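Local coordinates for L-arabinose ABC transporter, periplasmic L-arabinose-binding protein (Burkholderia thailandensis, PDB 4KZK), which probably captures L-arabinose in the periplasm for an ABC transporter, and is seen here holding beta-D-galactopyranose, at residues A156-R161 and D259-G264; S238-T243 and T281-S286. One frame throughout, in Å; residues are numbered along the deposited sequence.

Overall arrangement
Both contacts belong to the lobe of the periplasmic sugar-binding fold that includes strands 260-264 and 283-288, neighbours in the sheet. Interaction 1 packs the end of helix 144-161 on one face of strand 260-264; interaction 2 joins the start of helix 240-252, which covers the other face, to strand 283-288. Their centres lie about 11 Å apart. Backbone ties bridge them, with Ala262 O to Phe284 N at 2.8 Å and Ala262 N to Gly282 O at 2.9 Å, both probable hydrogen bonds. Phe284 also packs against interaction 1, its CE1 3.4 Å from Glu158 CD. Interaction 2 reaches the galactose through Asn239, whereas interaction 1 lies away from the pocket.

Interaction 1: residues A156-R161 and D259-G264; sequences AAEAKR and DMIAVG
Glu158, whose aliphatic stem lies against Ile261, holds its OE2 between two arginines: Arg161 NH2 donates to it at 2.7 Å, and Arg162 NE forms a second salt bridge just past the helix end. This is helix-on-sheet packing in the alpha/beta sandwich of a periplasmic binding protein, the C-terminal end of helix 144-161 lying over strand 260-264. Arg161 comes side-on, adding a nearly straight bond of 2.9 Å from NE to Glu158 OE1 (174°). Both acceptor oxygens are met on their syn sides, and each lies close to the guanidinium plane, although the carboxylate is tilted against it. The paired grip should limit rotation of the acid, and the cluster of positive charge probably favours its ionised form.

Along the stem of Glu158 the contact is apolar. Glu158 leaves the helix toward the strand, and CG, anti to the backbone nitrogen (chi1 177°), comes against Ile261; the bend at chi2 (58°) then turns the carboxylate to Arg161. Glu158 CG is 3.7 Å from Ile261 CD1, and Ile261 CG2 also faces it, at 4.1 Å. Phe284 on the adjacent strand touches both side chains. From the strand side, the delta methyl of Ile261 presses against helix backbone as well as side chain: CD1 sits 3.5 Å from Ala159 N and 4.0 Å from Ala159 CB.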
# COMPACT_ATOMS: atom_id res chain seq x y z
N ALA A 156 17.91 -2.48 8.08
CA ALA A 156 19.29 -2.20 8.53
C ALA A 156 19.54 -2.75 9.93
O ALA A 156 20.61 -3.33 10.22
CB ALA A 156 19.57 -0.71 8.51
N ALA A 157 18.56 -2.56 10.81
CA ALA A 157 18.69 -3.03 12.20
C ALA A 157 18.80 -4.56 12.30
O ALA A 157 19.57 -5.10 13.09
CB ALA A 157 17.56 -2.52 13.07
N GLU A 158 18.04 -5.26 11.48
CA GLU A 158 18.06 -6.73 11.53
C GLU A 158 19.35 -7.24 10.89
O GLU A 158 19.96 -8.20 11.35
CB GLU A 158 16.81 -7.30 10.86
CG GLU A 158 16.73 -8.82 10.78
CD GLU A 158 16.79 -9.54 12.11
OE1 GLU A 158 16.62 -8.90 13.18
OE2 GLU A 158 16.98 -10.77 12.09
N ALA A 159 19.77 -6.59 9.81
CA ALA A 159 21.04 -6.95 9.19
C ALA A 159 22.18 -6.80 10.19
O ALA A 159 23.04 -7.67 10.29
CB ALA A 159 21.31 -6.11 7.95
N LYS A 160 22.18 -5.70 10.94
CA LYS A 160 23.18 -5.45 11.97
C LYS A 160 23.13 -6.50 13.06
O LYS A 160 24.17 -7.01 13.47
CB LYS A 160 22.96 -4.06 12.56
CG LYS A 160 23.82 -3.72 13.76
CD LYS A 160 23.57 -2.27 14.16
CE LYS A 160 24.39 -1.34 13.31
NZ LYS A 160 25.79 -1.35 13.79
N ARG A 161 21.92 -6.85 13.52
CA ARG A 161 21.79 -7.90 14.52
C ARG A 161 22.45 -9.22 14.06
O ARG A 161 23.08 -9.92 14.85
CB ARG A 161 20.31 -8.14 14.85
CG ARG A 161 20.06 -8.88 16.15
CD ARG A 161 18.60 -9.27 16.30
NE ARG A 161 18.21 -10.17 15.22
CZ ARG A 161 18.52 -11.46 15.16
NH1 ARG A 161 19.21 -12.05 16.13
NH2 ARG A 161 18.13 -12.18 14.11
N ASP A 259 19.42 -15.67 4.49
CA ASP A 259 20.12 -14.83 3.52
C ASP A 259 19.24 -13.74 2.95
O ASP A 259 19.69 -13.00 2.08
CB ASP A 259 20.68 -15.71 2.39
CG ASP A 259 21.76 -16.65 2.87
OD1 ASP A 259 22.53 -16.27 3.79
OD2 ASP A 259 21.82 -17.77 2.35
N MET A 260 18.03 -13.59 3.48
CA MET A 260 17.06 -12.58 2.99
C MET A 260 16.39 -11.85 4.14
O MET A 260 15.82 -12.48 5.01
CB MET A 260 15.98 -13.24 2.13
CG MET A 260 14.78 -12.34 1.79
SD MET A 260 15.16 -10.92 0.73
CE MET A 260 15.44 -11.65 -0.88
N ILE A 261 16.46 -10.52 4.14
CA ILE A 261 15.65 -9.71 5.06
C ILE A 261 14.73 -8.81 4.23
O ILE A 261 15.20 -7.88 3.58
CB ILE A 261 16.52 -8.85 6.00
CG1 ILE A 261 17.44 -9.75 6.82
CG2 ILE A 261 15.65 -8.00 6.90
CD1 ILE A 261 18.52 -8.98 7.54
N ALA A 262 13.44 -9.10 4.27
CA ALA A 262 12.46 -8.36 3.51
C ALA A 262 11.45 -7.75 4.45
O ALA A 262 10.99 -8.41 5.37
CB ALA A 262 11.76 -9.29 2.52
N VAL A 263 11.10 -6.48 4.21
CA VAL A 263 10.12 -5.78 5.06
C VAL A 263 9.11 -5.11 4.15
O VAL A 263 9.48 -4.39 3.22
CB VAL A 263 10.82 -4.75 5.98
CG1 VAL A 263 9.81 -3.87 6.71
CG2 VAL A 263 11.72 -5.46 6.97
N GLY A 264 7.84 -5.37 4.42
CA GLY A 264 6.75 -4.82 3.66
C GLY A 264 6.11 -3.59 4.27
O GLY A 264 6.64 -3.01 5.22

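Interaction 2: residues S238-T243 and T281-S286; sequences SNDDTT and TGFFGS. With GAL (beta-D-galactopyranose), chain B.
Ser286 OG donates a hydrogen bond to Asp240 OD1 at 2.7 Å, just beside the sugar-binding Asn239. That asparagine sends ND2 to O3 of the galactose, 3.0 Å away and almost perfectly straight (177°). Its other amide atom caps the helix: OD1, at the N-cap, accepts from Thr242 N at 2.9 Å. One side chain thus joins sugar to helix start, and the backbone O of Asn239 accepts from both N and OG1 of Thr243.

In the second shell, Asp240 OD1 uses its syn lone pair for the serine and also meets the edge of Phe283, 3.4 Å from CZ, with carboxylate and ring planes 77° apart. Asp240 OD2 accepts from Gly267 N, next to Asn266, which also binds the galactose; this bond probably helps steady that loop. Phe283, its CG anti to the backbone nitrogen (chi1 -169°), reaches across to the helix, where Thr243 CG2 lies 3.9 Å from its CE2.

The buried contact ties the beginning of helix 240-252 to strand 283-288; Thr243 also rests on Ala262 of strand 260-264, while helix 269-276 packs against Asp240 and Phe283.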
# COMPACT_ATOMS: atom_id res chain seq x y z
N SER A 238 6.38 -1.74 -2.55
CA SER A 238 5.40 -0.74 -2.20
C SER A 238 4.46 -1.23 -1.10
O SER A 238 3.80 -0.43 -0.45
CB SER A 238 4.60 -0.31 -3.42
OG SER A 238 3.95 -1.41 -4.02
N ASN A 239 4.37 -2.55 -0.93
CA ASN A 239 3.45 -3.14 0.05
C ASN A 239 3.85 -4.56 0.37
O ASN A 239 4.82 -5.08 -0.17
CB ASN A 239 1.97 -3.03 -0.41
CG ASN A 239 1.65 -3.88 -1.63
OD1 ASN A 239 2.50 -4.58 -2.17
ND2 ASN A 239 0.41 -3.81 -2.08
N ASP A 240 3.10 -5.19 1.28
CA ASP A 240 3.36 -6.59 1.65
C ASP A 240 3.27 -7.53 0.45
O ASP A 240 4.08 -8.47 0.32
CB ASP A 240 2.37 -7.08 2.73
CG ASP A 240 2.55 -6.38 4.06
OD1 ASP A 240 3.66 -5.94 4.36
OD2 ASP A 240 1.56 -6.30 4.84
N ASP A 241 2.28 -7.31 -0.41
CA ASP A 241 2.04 -8.20 -1.52
C ASP A 241 3.21 -8.28 -2.48
O ASP A 241 3.64 -9.37 -2.85
CB ASP A 241 0.79 -7.73 -2.27
CG ASP A 241 -0.43 -7.63 -1.38
OD1 ASP A 241 -0.28 -7.24 -0.22
OD2 ASP A 241 -1.55 -7.83 -1.88
N THR A 242 3.75 -7.13 -2.85
CA THR A 242 4.91 -7.07 -3.73
C THR A 242 6.12 -7.64 -3.01
O THR A 242 6.81 -8.47 -3.55
CB THR A 242 5.14 -5.64 -4.26
OG1 THR A 242 5.16 -4.68 -3.20
CG2 THR A 242 4.03 -5.29 -5.19
N THR A 243 6.35 -7.24 -1.77
CA THR A 243 7.47 -7.74 -0.99
C THR A 243 7.51 -9.24 -0.93
O THR A 243 8.57 -9.86 -1.12
CB THR A 243 7.48 -7.09 0.43
OG1 THR A 243 7.55 -5.66 0.28
CG2 THR A 243 8.67 -7.56 1.23
N THR A 281 10.01 -17.28 7.35
CA THR A 281 10.45 -16.98 6.00
C THR A 281 11.25 -15.69 6.01
O THR A 281 11.30 -14.98 7.04
CB THR A 281 9.23 -16.77 5.08
OG1 THR A 281 8.53 -15.59 5.52
CG2 THR A 281 8.28 -17.95 5.16
N GLY A 282 11.81 -15.36 4.86
CA GLY A 282 12.54 -14.12 4.65
C GLY A 282 11.72 -12.85 4.76
O GLY A 282 12.29 -11.76 4.77
N PHE A 283 10.39 -12.97 4.85
CA PHE A 283 9.54 -11.84 5.18
C PHE A 283 9.65 -11.61 6.70
O PHE A 283 9.03 -12.32 7.50
CB PHE A 283 8.11 -12.13 4.77
CG PHE A 283 7.21 -10.94 4.83
CD1 PHE A 283 6.65 -10.53 6.02
CD2 PHE A 283 6.96 -10.19 3.68
CE1 PHE A 283 5.82 -9.44 6.07
CE2 PHE A 283 6.13 -9.09 3.73
CZ PHE A 283 5.57 -8.70 4.94
N PHE A 284 10.47 -10.61 7.05
CA PHE A 284 10.90 -10.39 8.41
C PHE A 284 9.93 -9.48 9.16
O PHE A 284 9.67 -9.64 10.34
CB PHE A 284 12.29 -9.78 8.40
CG PHE A 284 12.72 -9.26 9.73
CD1 PHE A 284 13.04 -10.12 10.74
CD2 PHE A 284 12.74 -7.89 9.97
CE1 PHE A 284 13.41 -9.63 11.98
CE2 PHE A 284 13.08 -7.40 11.21
CZ PHE A 284 13.42 -8.27 12.22
N GLY A 285 9.41 -8.48 8.48
CA GLY A 285 8.57 -7.50 9.15
C GLY A 285 7.74 -6.70 8.18
O GLY A 285 7.86 -6.87 6.96
N SER A 286 6.90 -5.81 8.72
CA SER A 286 6.07 -4.94 7.90
C SER A 286 5.78 -3.66 8.64
O SER A 286 5.72 -3.66 9.87
CB SER A 286 4.76 -5.65 7.58
OG SER A 286 3.90 -4.87 6.78
C1 GAL B . -1.91 1.36 -1.96
C2 GAL B . -1.45 -0.10 -1.96
C3 GAL B . -2.05 -0.79 -0.73
C4 GAL B . -1.70 -0.01 0.53
C5 GAL B . -2.19 1.42 0.38
C6 GAL B . -1.81 2.28 1.58
O1 GAL B . -1.25 2.00 -3.03
O2 GAL B . -1.91 -0.71 -3.15
O3 GAL B . -1.61 -2.15 -0.63
O4 GAL B . -0.32 -0.07 0.78
O5 GAL B . -1.54 1.99 -0.75
O6 GAL B . -2.27 3.61 1.41